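Local atomic coordinates of carbon monoxide dehydrogenase (Thermococcus sp. AM4, PDB entry 6T7J), a protein that catalyses the reversible oxidation of carbon monoxide to carbon dioxide, as in its family at a nickel-iron-sulfur cluster, which lacks nickel in this crystal. Residues A[22-27]-A[35-40]; A[221-226]-A[567-572]; A[274-279]-A[379-384]; A[424-429]-A[509-514]. All coordinates share one frame; numbering follows the deposited sequence.

The four contacts join helix faces and helix ends at scattered points of the fold, with centres between 29 and 42 Å apart and no two touching. Interaction 1 comes first, near the N-terminus, where helices 20-30 and 35-42 pack together. Interaction 2 ties helix 212-242 to the end of helix 558-569 and closes a long loop of chain, inside which interactions 3 and 4 follow one another. Interaction 3 joins helices 271-281 and 381-395, which accompany the parallel sheet containing strand 261-268; interaction 4 joins helices 419-425 and 502-511, the latter leading into strand 516-518 of another parallel sheet. Contacts local and distant in sequence thus join separate parts of one subunit.

Interaction 1: A[22-27]-A[35-40]; sequences ELIEKA and AWHRLL
Two consecutive N-terminal helices, 20-30 and 35-42, pack at a steep angle, and between them Ile24 reaches across to the indole of Trp36 and the imidazole of His37. The ethyl arm of Ile24 does most of the touching. Its CD1 lies over one face of the indole, 3.5 Å from Trp36 CE3, and makes a CH-pi contact 3.7 Å from the centroid of the six-membered ring, 17° off the normal. Because CG1 stands anti to the carbonyl carbon (chi1 -65°), the other branch, CG2, is left for His37, whose CE1 it meets at 4.0 Å from an oblique direction.

A short connection joins the helices, and the two rings project from consecutive positions of the second, so a single isoleucine serves both. Helix 325-330 adds a third wall, with Leu327 packing on Ile24 and Trp36 alike. The polar ends of the imidazole have partners close by in the chain: His37 NE2 bonds to Glu28 OE2 and ND1 to the backbone N of Thr34, which together hold the ring's rotation. An alanine in place of Trp36 would remove the indole face and is likely to leave the CD1 methyl of Ile24 without its aromatic support. On the same helix, Arg38 NH2 hydrogen-bonds to Val76 O of the second subunit and forms a salt bridge with Glu326 of its own chain.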
loop_
_atom_site.group_PDB
_atom_site.type_symbol
_atom_site.label_atom_id
_atom_site.label_comp_id
_atom_site.label_asym_id
_atom_site.label_seq_id
_atom_site.Cartn_x
_atom_site.Cartn_y
_atom_site.Cartn_z
ATOM N N GLU A 22 32.046 -16.963 14.672
ATOM C CA GLU A 22 33.176 -17.301 13.810
ATOM C C GLU A 22 33.024 -16.672 12.433
ATOM O O GLU A 22 33.990 -16.138 11.873
ATOM C CB GLU A 22 33.316 -18.820 13.675
ATOM C CG GLU A 22 32.756 -19.639 14.825
ATOM C CD GLU A 22 32.803 -21.134 14.540
ATOM O OE1 GLU A 22 33.288 -21.520 13.455
ATOM O OE2 GLU A 22 32.354 -21.925 15.397
ATOM N N LEU A 23 31.812 -16.705 11.880
ATOM C CA LEU A 23 31.610 -16.209 10.526
ATOM C C LEU A 23 31.576 -14.688 10.474
ATOM O O LEU A 23 32.013 -14.100 9.479
ATOM C CB LEU A 23 30.330 -16.800 9.940
ATOM C CG LEU A 23 30.497 -18.103 9.151
ATOM C CD1 LEU A 23 31.490 -19.050 9.811
ATOM C CD2 LEU A 23 29.158 -18.777 8.989
ATOM N N ILE A 24 31.084 -14.031 11.527
ATOM C CA ILE A 24 31.197 -12.574 11.585
ATOM C C ILE A 24 32.663 -12.162 11.614
ATOM O O ILE A 24 33.075 -11.210 10.932
ATOM C CB ILE A 24 30.421 -12.022 12.795
ATOM C CG1 ILE A 24 28.927 -12.295 12.630
ATOM C CG2 ILE A 24 30.663 -10.528 12.954
ATOM C CD1 ILE A 24 28.092 -11.811 13.787
ATOM N N GLU A 25 33.488 -12.886 12.374
ATOM C CA GLU A 25 34.909 -12.557 12.406
ATOM C C GLU A 25 35.586 -12.852 11.072
ATOM O O GLU A 25 36.487 -12.117 10.652
ATOM C CB GLU A 25 35.601 -13.318 13.521
ATOM C CG GLU A 25 34.890 -13.246 14.822
ATOM C CD GLU A 25 35.463 -14.237 15.754
ATOM O OE1 GLU A 25 34.778 -14.637 16.732
ATOM O OE2 GLU A 25 36.668 -14.545 15.565
ATOM N N LYS A 26 35.181 -13.936 10.405
ATOM C CA LYS A 26 35.713 -14.219 9.074
ATOM C C LYS A 26 35.356 -13.109 8.095
ATOM O O LYS A 26 36.195 -12.684 7.289
ATOM C CB LYS A 26 35.189 -15.566 8.577
ATOM C CG LYS A 26 35.722 -15.971 7.215
ATOM C CD LYS A 26 35.315 -17.391 6.864
ATOM C CE LYS A 26 36.062 -17.892 5.642
ATOM N NZ LYS A 26 35.789 -17.055 4.444
ATOM N N ALA A 27 34.114 -12.622 8.152
ATOM C CA ALA A 27 33.714 -11.495 7.319
ATOM C C ALA A 27 34.561 -10.266 7.616
ATOM O O ALA A 27 34.960 -9.539 6.697
ATOM C CB ALA A 27 32.234 -11.184 7.533
ATOM N N ALA A 35 25.005 -7.525 8.226
ATOM C CA ALA A 35 23.929 -6.667 8.710
ATOM C C ALA A 35 24.299 -5.982 10.020
ATOM O O ALA A 35 23.857 -4.858 10.280
ATOM C CB ALA A 35 22.643 -7.477 8.876
ATOM N N TRP A 36 25.116 -6.636 10.851
ATOM C CA TRP A 36 25.514 -6.038 12.121
ATOM C C TRP A 36 26.414 -4.823 11.909
ATOM O O TRP A 36 26.230 -3.785 12.559
ATOM C CB TRP A 36 26.215 -7.086 12.988
ATOM C CG TRP A 36 25.318 -8.189 13.481
ATOM C CD1 TRP A 36 24.502 -8.153 14.575
ATOM C CD2 TRP A 36 25.159 -9.494 12.906
ATOM N NE1 TRP A 36 23.843 -9.350 14.714
ATOM C CE2 TRP A 36 24.229 -10.192 13.704
ATOM C CE3 TRP A 36 25.710 -10.138 11.794
ATOM C CZ2 TRP A 36 23.837 -11.500 13.424
ATOM C CZ3 TRP A 36 25.321 -11.438 11.519
ATOM C CH2 TRP A 36 24.393 -12.104 12.332
ATOM N N HIS A 37 27.391 -4.932 11.002
ATOM C CA HIS A 37 28.276 -3.804 10.725
ATOM C C HIS A 37 27.497 -2.606 10.197
ATOM O O HIS A 37 27.745 -1.463 10.599
ATOM C CB HIS A 37 29.358 -4.216 9.725
ATOM C CG HIS A 37 30.162 -5.402 10.155
ATOM N ND1 HIS A 37 29.870 -6.688 9.752
ATOM C CD2 HIS A 37 31.252 -5.499 10.954
ATOM C CE1 HIS A 37 30.743 -7.524 10.285
ATOM N NE2 HIS A 37 31.591 -6.828 11.020
ATOM N N ARG A 38 26.540 -2.847 9.298
ATOM C CA ARG A 38 25.773 -1.742 8.740
ATOM C C ARG A 38 24.799 -1.164 9.760
ATOM O O ARG A 38 24.554 0.050 9.762
ATOM C CB ARG A 38 25.050 -2.204 7.475
ATOM C CG ARG A 38 26.012 -2.617 6.361
ATOM C CD ARG A 38 25.289 -2.912 5.060
ATOM N NE ARG A 38 24.401 -4.063 5.187
ATOM C CZ ARG A 38 24.760 -5.317 4.934
ATOM N NH1 ARG A 38 25.995 -5.589 4.533
ATOM N NH2 ARG A 38 23.883 -6.301 5.083
ATOM N N LEU A 39 24.250 -2.004 10.644
ATOM C CA LEU A 39 23.488 -1.485 11.775
ATOM C C LEU A 39 24.338 -0.545 12.619
ATOM O O LEU A 39 23.878 0.532 13.019
ATOM C CB LEU A 39 22.958 -2.632 12.634
ATOM C CG LEU A 39 22.368 -2.195 13.978
ATOM C CD1 LEU A 39 21.091 -1.393 13.762
ATOM C CD2 LEU A 39 22.111 -3.392 14.886
ATOM N N LEU A 40 25.584 -0.940 12.903
ATOM C CA LEU A 40 26.489 -0.059 13.636
ATOM C C LEU A 40 26.738 1.234 12.867
ATOM O O LEU A 40 26.833 2.314 13.463
ATOM C CB LEU A 40 27.810 -0.776 13.918
ATOM C CG LEU A 40 27.773 -1.904 14.952
ATOM C CD1 LEU A 40 29.161 -2.499 15.147
ATOM C CD2 LEU A 40 27.208 -1.401 16.269
#

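Interaction 2: A[221-226]-A[567-572]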
loop_
_atom_site.group_PDB
_atom_site.type_symbol
_atom_site.label_atom_id
_atom_site.label_comp_id
_atom_site.label_asym_id
_atom_site.label_seq_id
_atom_site.Cartn_x
_atom_site.Cartn_y
_atom_site.Cartn_z
ATOM N N ARG A 221 -8.870 -5.153 10.484
ATOM C CA ARG A 221 -9.585 -5.800 9.384
ATOM C C ARG A 221 -8.621 -6.344 8.331
ATOM O O ARG A 221 -8.796 -7.462 7.830
ATOM C CB ARG A 221 -10.571 -4.815 8.750
ATOM C CG ARG A 221 -11.242 -5.328 7.480
ATOM C CD ARG A 221 -12.580 -4.639 7.230
ATOM N NE ARG A 221 -12.438 -3.199 7.034
ATOM C CZ ARG A 221 -13.457 -2.356 6.902
ATOM N NH1 ARG A 221 -14.705 -2.807 6.945
ATOM N NH2 ARG A 221 -13.230 -1.059 6.728
ATOM N N THR A 222 -7.589 -5.570 7.993
ATOM C CA THR A 222 -6.622 -6.003 6.987
ATOM C C THR A 222 -5.789 -7.180 7.487
ATOM O O THR A 222 -5.528 -8.134 6.739
ATOM C CB THR A 222 -5.718 -4.831 6.599
ATOM O OG1 THR A 222 -6.524 -3.734 6.148
ATOM C CG2 THR A 222 -4.756 -5.236 5.493
ATOM N N SER A 223 -5.362 -7.130 8.750
ATOM C CA SER A 223 -4.644 -8.257 9.331
ATOM C C SER A 223 -5.503 -9.514 9.322
ATOM O O SER A 223 -4.996 -10.619 9.102
ATOM C CB SER A 223 -4.205 -7.919 10.753
ATOM O OG SER A 223 -5.293 -8.044 11.654
ATOM N N LEU A 224 -6.807 -9.365 9.557
ATOM C CA LEU A 224 -7.696 -10.522 9.500
ATOM C C LEU A 224 -7.812 -11.053 8.078
ATOM O O LEU A 224 -7.851 -12.271 7.865
ATOM C CB LEU A 224 -9.070 -10.160 10.059
ATOM C CG LEU A 224 -9.124 -9.965 11.575
ATOM C CD1 LEU A 224 -10.536 -9.614 12.030
ATOM C CD2 LEU A 224 -8.611 -11.204 12.291
ATOM N N ALA A 225 -7.871 -10.153 7.089
ATOM C CA ALA A 225 -7.817 -10.588 5.696
ATOM C C ALA A 225 -6.545 -11.377 5.409
ATOM O O ALA A 225 -6.557 -12.303 4.592
ATOM C CB ALA A 225 -7.915 -9.386 4.756
ATOM N N ASP A 226 -5.440 -11.021 6.064
ATOM C CA ASP A 226 -4.210 -11.795 5.907
ATOM C C ASP A 226 -4.333 -13.167 6.568
ATOM O O ASP A 226 -4.256 -14.204 5.900
ATOM C CB ASP A 226 -3.020 -11.023 6.487
ATOM C CG ASP A 226 -1.696 -11.782 6.362
ATOM O OD1 ASP A 226 -1.666 -12.884 5.771
ATOM O OD2 ASP A 226 -0.669 -11.266 6.857
ATOM N N PHE A 567 -3.040 -11.883 15.174
ATOM C CA PHE A 567 -3.079 -12.644 16.416
ATOM C C PHE A 567 -3.897 -11.900 17.461
ATOM O O PHE A 567 -4.863 -12.442 18.010
ATOM C CB PHE A 567 -1.661 -12.918 16.917
ATOM C CG PHE A 567 -1.047 -14.163 16.339
ATOM C CD1 PHE A 567 -1.848 -15.152 15.791
ATOM C CD2 PHE A 567 0.325 -14.342 16.337
ATOM C CE1 PHE A 567 -1.292 -16.297 15.256
ATOM C CE2 PHE A 567 0.887 -15.488 15.801
ATOM C CZ PHE A 567 0.077 -16.466 15.261
ATOM N N VAL A 568 -3.551 -10.634 17.715
ATOM C CA VAL A 568 -4.336 -9.815 18.639
ATOM C C VAL A 568 -5.814 -9.869 18.270
ATOM O O VAL A 568 -6.671 -10.187 19.102
ATOM C CB VAL A 568 -3.811 -8.368 18.657
ATOM C CG1 VAL A 568 -4.780 -7.464 19.403
ATOM C CG2 VAL A 568 -2.429 -8.308 19.296
ATOM N N ALA A 569 -6.125 -9.599 16.998
ATOM C CA ALA A 569 -7.513 -9.566 16.546
ATOM C C ALA A 569 -8.194 -10.920 16.685
ATOM O O ALA A 569 -9.419 -10.983 16.837
ATOM C CB ALA A 569 -7.577 -9.090 15.095
ATOM N N SER A 570 -7.429 -12.009 16.621
ATOM C CA SER A 570 -7.972 -13.334 16.886
ATOM C C SER A 570 -8.178 -13.594 18.371
ATOM O O SER A 570 -8.699 -14.654 18.732
ATOM C CB SER A 570 -7.056 -14.407 16.294
ATOM O OG SER A 570 -6.790 -14.145 14.928
ATOM N N GLY A 571 -7.779 -12.663 19.233
ATOM C CA GLY A 571 -8.056 -12.753 20.649
ATOM C C GLY A 571 -6.934 -13.260 21.526
ATOM O O GLY A 571 -7.175 -13.519 22.710
ATOM N N VAL A 572 -5.717 -13.406 21.002
ATOM C CA VAL A 572 -4.599 -13.924 21.784
ATOM C C VAL A 572 -3.730 -12.767 22.251
ATOM O O VAL A 572 -3.387 -11.871 21.467
ATOM C CB VAL A 572 -3.774 -14.959 20.995
ATOM C CG1 VAL A 572 -3.463 -14.481 19.613
ATOM C CG2 VAL A 572 -2.483 -15.272 21.717
#
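Leu224 of the long helix 212-242 packs on Ala569, in the last turn of helix 558-569 just before the Schellman motif that ends it, in a contact that is small but wholly buried. The close part is a pair of methyl groups: Leu224 CD2 lies 3.7 Å from Ala569 CB, with Leu224 CG behind it at 3.9 Å from the same methyl. The leucine's CB does not itself aim at the other segment; CG lies anti to the carbonyl carbon (chi1 -72°), and the branched end swings CD2 across to the alanine. The small side chain of Ala569 points toward the long helix and lets the backbones approach, the CA atoms of Leu224 and Ala569 standing 7.1 Å apart.

Around this methyl pair the fit is looser, although no solvent side opens here. Ser223 OG remains 4.3 Å from Ala569 CB, and Ser570 OG is equally far, 4.3 Å, from Leu224 CD2. Neither hydroxyl bonds across the contact: Ser223 OG pairs with Ile220 O in its own helix, while Ser570 OG is held by Tyr566 O and Trp228 NE1. Just beyond, Gly571 takes a positive phi of 100°, and its N bonds to Val568 O as Val572 N does to Phe567 O, completing the Schellman motif.

Trp183 NE1 meets Ala569 O, and Val188 and Pro190 of a loop cover Leu224; helix 193-203 packs beside the long helix, helix 525-538 receives Phe567 and Ser570, and the chain leaves the turn for strand 574-576 of a parallel sheet.

Interaction 3: A[274-279]-A[379-384]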
loop_
_atom_site.group_PDB
_atom_site.type_symbol
_atom_site.label_atom_id
_atom_site.label_comp_id
_atom_site.label_asym_id
_atom_site.label_seq_id
_atom_site.Cartn_x
_atom_site.Cartn_y
_atom_site.Cartn_z
ATOM N N SER A 274 11.008 -24.042 -4.464
ATOM C CA SER A 274 11.981 -24.756 -3.644
ATOM C C SER A 274 11.736 -26.260 -3.651
ATOM O O SER A 274 12.691 -27.042 -3.625
ATOM C CB SER A 274 11.962 -24.216 -2.214
ATOM O OG SER A 274 10.724 -24.486 -1.580
ATOM N N THR A 275 10.470 -26.692 -3.677
ATOM C CA THR A 275 10.206 -28.127 -3.751
ATOM C C THR A 275 10.769 -28.717 -5.038
ATOM O O THR A 275 11.412 -29.777 -5.020
ATOM C CB THR A 275 8.706 -28.403 -3.648
ATOM O OG1 THR A 275 8.009 -27.676 -4.668
ATOM C CG2 THR A 275 8.178 -27.988 -2.282
ATOM N N LYS A 276 10.553 -28.034 -6.165
ATOM C CA LYS A 276 11.101 -28.498 -7.433
ATOM C C LYS A 276 12.624 -28.505 -7.406
ATOM O O LYS A 276 13.253 -29.469 -7.858
ATOM C CB LYS A 276 10.589 -27.625 -8.577
ATOM C CG LYS A 276 9.158 -27.923 -8.986
ATOM C CD LYS A 276 8.965 -29.403 -9.257
ATOM C CE LYS A 276 7.613 -29.668 -9.885
ATOM N NZ LYS A 276 7.393 -31.115 -10.163
ATOM N N ILE A 277 13.234 -27.440 -6.878
ATOM C CA ILE A 277 14.694 -27.371 -6.825
ATOM C C ILE A 277 15.251 -28.524 -5.999
ATOM O O ILE A 277 16.198 -29.205 -6.410
ATOM C CB ILE A 277 15.153 -26.010 -6.272
ATOM C CG1 ILE A 277 14.788 -24.880 -7.236
ATOM C CG2 ILE A 277 16.652 -26.021 -6.018
ATOM C CD1 ILE A 277 15.500 -24.954 -8.565
ATOM N N ALA A 278 14.663 -28.765 -4.823
ATOM C CA ALA A 278 15.160 -29.815 -3.940
ATOM C C ALA A 278 14.994 -31.190 -4.575
ATOM O O ALA A 278 15.924 -32.007 -4.563
ATOM C CB ALA A 278 14.442 -29.752 -2.591
ATOM N N GLU A 279 13.813 -31.463 -5.141
ATOM C CA GLU A 279 13.582 -32.766 -5.755
ATOM C C GLU A 279 14.511 -32.993 -6.942
ATOM O O GLU A 279 15.055 -34.091 -7.111
ATOM C CB GLU A 279 12.120 -32.893 -6.179
ATOM C CG GLU A 279 11.186 -33.265 -5.040
ATOM C CD GLU A 279 9.737 -32.940 -5.341
ATOM O OE1 GLU A 279 9.010 -32.545 -4.406
ATOM O OE2 GLU A 279 9.325 -33.078 -6.512
ATOM N N GLU A 379 4.914 -24.051 -15.861
ATOM C CA GLU A 379 4.738 -24.993 -16.964
ATOM C C GLU A 379 6.039 -25.688 -17.349
ATOM O O GLU A 379 6.013 -26.856 -17.757
ATOM C CB GLU A 379 4.140 -24.280 -18.176
ATOM C CG GLU A 379 3.244 -25.174 -19.021
ATOM C CD GLU A 379 2.763 -24.494 -20.286
ATOM O OE1 GLU A 379 1.792 -23.711 -20.208
ATOM O OE2 GLU A 379 3.356 -24.744 -21.358
ATOM N N LYS A 380 7.174 -25.004 -17.235
ATOM C CA LYS A 380 8.482 -25.584 -17.531
ATOM C C LYS A 380 9.309 -25.752 -16.259
ATOM O O LYS A 380 10.532 -25.612 -16.271
ATOM C CB LYS A 380 9.237 -24.733 -18.549
ATOM C CG LYS A 380 8.556 -24.631 -19.908
ATOM C CD LYS A 380 8.615 -25.951 -20.661
ATOM C CE LYS A 380 7.777 -25.907 -21.933
ATOM N NZ LYS A 380 7.755 -27.226 -22.629
ATOM N N ALA A 381 8.636 -26.082 -15.152
ATOM C CA ALA A 381 9.267 -26.049 -13.834
ATOM C C ALA A 381 10.481 -26.967 -13.763
ATOM O O ALA A 381 11.557 -26.558 -13.307
ATOM C CB ALA A 381 8.245 -26.431 -12.763
ATOM N N ASP A 382 10.328 -28.218 -14.202
ATOM C CA ASP A 382 11.415 -29.182 -14.070
ATOM C C ASP A 382 12.618 -28.787 -14.921
ATOM O O ASP A 382 13.766 -28.977 -14.502
ATOM C CB ASP A 382 10.923 -30.580 -14.440
ATOM C CG ASP A 382 10.301 -31.310 -13.263
ATOM O OD1 ASP A 382 9.463 -30.706 -12.558
ATOM O OD2 ASP A 382 10.647 -32.488 -13.041
ATOM N N GLU A 383 12.379 -28.222 -16.108
ATOM C CA GLU A 383 13.489 -27.808 -16.964
ATOM C C GLU A 383 14.273 -26.658 -16.340
ATOM O O GLU A 383 15.513 -26.671 -16.339
ATOM C CB GLU A 383 12.962 -27.418 -18.345
ATOM C CG GLU A 383 12.564 -28.602 -19.215
ATOM C CD GLU A 383 11.078 -28.909 -19.150
ATOM O OE1 GLU A 383 10.500 -29.281 -20.193
ATOM O OE2 GLU A 383 10.486 -28.778 -18.056
ATOM N N ILE A 384 13.571 -25.660 -15.797
ATOM C CA ILE A 384 14.244 -24.541 -15.143
ATOM C C ILE A 384 15.006 -25.021 -13.914
ATOM O O ILE A 384 16.134 -24.581 -13.651
ATOM C CB ILE A 384 13.228 -23.439 -14.785
ATOM C CG1 ILE A 384 12.340 -23.110 -15.986
ATOM C CG2 ILE A 384 13.944 -22.190 -14.295
ATOM C CD1 ILE A 384 13.004 -22.244 -17.025
#
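Lys276 reaches from helix 271-281 to the first turn of helix 381-395, where its ammonium group meets the carboxylate of Asp382. The salt bridge runs from Lys276 NZ to Asp382 OD1 at 3.2 Å, and the hydrogen bond within it is weak. The two side chains cross at about a right angle, the carboxylate oxygen lying beside the end of the lysine chain, with Lys276 CE only 3.4 Å from OD1. A bend at chi2 (-52°) turns the lysine out of a fully extended course. Lower down, the aliphatic stem provides the apolar part: Lys276 CG rests 4.2 Å from Ala381 CB.

Asp382 is not the main partner of the ammonium. NZ also donates to the carbonyl oxygen of Tyr121, which is its stronger polar contact, and the ring of Tyr122 adds a cation-pi interaction while touching Ala381 too. In the same helix Ser274 OG bonds to Thr306 OG1 and Thr275 OG1 to Pro271 O, both turned to partners other than the 379-384 segment. A methionine in place of Lys276 would remove the ammonium and probably leave the Asp382 carboxylate and the Tyr121 carbonyl without their shared donor. One buried ammonium thus links two helices flanking a parallel sheet to the 121-122 loop; the carboxylate probably offsets its charge through a weak bond, while the Tyr121 carbonyl and the Tyr122 ring help to stabilise it.

Interaction 4: A[424-429]-A[509-514]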
loop_
_atom_site.group_PDB
_atom_site.type_symbol
_atom_site.label_atom_id
_atom_site.label_comp_id
_atom_site.label_asym_id
_atom_site.label_seq_id
_atom_site.Cartn_x
_atom_site.Cartn_y
_atom_site.Cartn_z
ATOM N N GLU A 424 -3.327 -36.357 14.935
ATOM C CA GLU A 424 -2.949 -37.758 14.776
ATOM C C GLU A 424 -2.086 -38.235 15.936
ATOM O O GLU A 424 -2.163 -39.405 16.330
ATOM C CB GLU A 424 -2.210 -37.958 13.452
ATOM C CG GLU A 424 -3.100 -38.317 12.272
ATOM C CD GLU A 424 -2.299 -38.719 11.046
ATOM O OE1 GLU A 424 -2.876 -38.752 9.937
ATOM O OE2 GLU A 424 -1.089 -39.000 11.193
ATOM N N ALA A 425 -1.259 -37.347 16.493
ATOM C CA ALA A 425 -0.433 -37.721 17.635
ATOM C C ALA A 425 -1.275 -37.971 18.878
ATOM O O ALA A 425 -0.894 -38.780 19.732
ATOM C CB ALA A 425 0.609 -36.639 17.908
ATOM N N LEU A 426 -2.416 -37.297 18.998
ATOM C CA LEU A 426 -3.307 -37.455 20.138
ATOM C C LEU A 426 -4.321 -38.574 19.943
ATOM O O LEU A 426 -5.298 -38.645 20.697
ATOM C CB LEU A 426 -4.042 -36.141 20.420
ATOM C CG LEU A 426 -3.210 -34.890 20.707
ATOM C CD1 LEU A 426 -3.939 -33.648 20.216
ATOM C CD2 LEU A 426 -2.900 -34.780 22.192
ATOM N N GLY A 427 -4.121 -39.437 18.950
ATOM C CA GLY A 427 -5.048 -40.523 18.706
ATOM C C GLY A 427 -6.257 -40.157 17.880
ATOM O O GLY A 427 -7.264 -40.871 17.929
ATOM N N GLY A 428 -6.197 -39.064 17.120
ATOM C CA GLY A 428 -7.298 -38.653 16.278
ATOM C C GLY A 428 -8.304 -37.733 16.934
ATOM O O GLY A 428 -9.221 -37.260 16.250
ATOM N N THR A 429 -8.163 -37.460 18.229
ATOM C CA THR A 429 -9.077 -36.593 18.955
ATOM C C THR A 429 -8.280 -35.562 19.746
ATOM O O THR A 429 -7.112 -35.771 20.078
ATOM C CB THR A 429 -9.989 -37.401 19.897
ATOM O OG1 THR A 429 -11.011 -36.551 20.428
ATOM C CG2 THR A 429 -9.186 -38.003 21.044
ATOM N N GLU A 509 6.664 -37.492 26.532
ATOM C CA GLU A 509 7.084 -38.886 26.463
ATOM C C GLU A 509 5.902 -39.820 26.223
ATOM O O GLU A 509 6.079 -40.904 25.657
ATOM C CB GLU A 509 7.841 -39.273 27.734
ATOM C CG GLU A 509 9.340 -39.012 27.636
ATOM C CD GLU A 509 10.041 -39.061 28.977
ATOM O OE1 GLU A 509 9.996 -40.124 29.633
ATOM O OE2 GLU A 509 10.643 -38.040 29.375
ATOM N N ALA A 510 4.695 -39.411 26.622
ATOM C CA ALA A 510 3.508 -40.215 26.359
ATOM C C ALA A 510 3.069 -40.149 24.903
ATOM O O ALA A 510 2.398 -41.073 24.430
ATOM C CB ALA A 510 2.358 -39.768 27.265
ATOM N N LEU A 511 3.419 -39.082 24.187
ATOM C CA LEU A 511 3.069 -38.953 22.778
ATOM C C LEU A 511 4.281 -38.962 21.855
ATOM O O LEU A 511 4.109 -38.887 20.633
ATOM C CB LEU A 511 2.252 -37.675 22.553
ATOM C CG LEU A 511 1.066 -37.480 23.503
ATOM C CD1 LEU A 511 0.288 -36.230 23.138
ATOM C CD2 LEU A 511 0.156 -38.702 23.494
ATOM N N ASN A 512 5.494 -39.062 22.404
ATOM C CA ASN A 512 6.736 -39.081 21.625
ATOM C C ASN A 512 6.851 -37.856 20.715
ATOM O O ASN A 512 7.102 -37.963 19.513
ATOM C CB ASN A 512 6.871 -40.376 20.821
ATOM C CG ASN A 512 8.294 -40.626 20.366
ATOM O OD1 ASN A 512 9.244 -40.103 20.951
ATOM N ND2 ASN A 512 8.451 -41.419 19.314
ATOM N N ILE A 513 6.667 -36.682 21.307
ATOM C CA ILE A 513 6.868 -35.414 20.609
ATOM C C ILE A 513 7.835 -34.574 21.433
ATOM O O ILE A 513 8.031 -34.828 22.631
ATOM C CB ILE A 513 5.532 -34.667 20.383
ATOM C CG1 ILE A 513 4.834 -34.394 21.717
ATOM C CG2 ILE A 513 4.623 -35.455 19.447
ATOM C CD1 ILE A 513 3.549 -33.609 21.582
ATOM N N PRO A 514 8.482 -33.590 20.817
ATOM C CA PRO A 514 9.325 -32.670 21.587
ATOM C C PRO A 514 8.470 -31.674 22.346
ATOM O O PRO A 514 7.265 -31.549 22.075
ATOM C CB PRO A 514 10.174 -31.975 20.508
ATOM C CG PRO A 514 9.962 -32.765 19.250
ATOM C CD PRO A 514 8.604 -33.359 19.369
#
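Leu426 and Leu511 meet near the C-terminal ends of two helices, 419-425 and 502-511, the first closed by a Schellman motif. The first shell is a methyl-to-methyl contact, with Leu426 CD2 3.6 Å from Leu511 CD1, and the two side chains slant across one another. Leu511 uses its second methyl as well: CD2 lies 3.9 Å from the carbonyl oxygen of Ala425, a van der Waals contact of a methyl with a backbone oxygen, not a hydrogen bond. Here CG stands anti to the carbonyl carbon (chi1 -50°), which sends the isobutyl group across to 424-429 with its two methyls spread over neighbouring residues. Beside them Ala425 CB faces Ile513 CG2 at 4.5 Å, at the margin of van der Waals contact.

The turns that the chain makes after the two helices probably help to place these groups. Leu426 is the first residue to leave helical angles; its CB points away from the partner segment, yet its branched end turns back to reach Leu511. Gly427 follows as the C-prime residue, with its N bonded to Glu424 O and Gly428 N to Val423 O. In the other segment, Asn512 has positive phi and redirects the chain, so that Ile513 comes round to the same side as Leu511.

Farther out, Pro432 and Leu433 of helix 431-439 pack on Leu426, while Phe417 lies against Ile513 and Pro514. The chain continues from Pro514 into strand 516-518, an outer strand of a parallel sheet. Gly427 itself has a phi of 84°, a value at which a CB would press against the carbonyl O of Leu426.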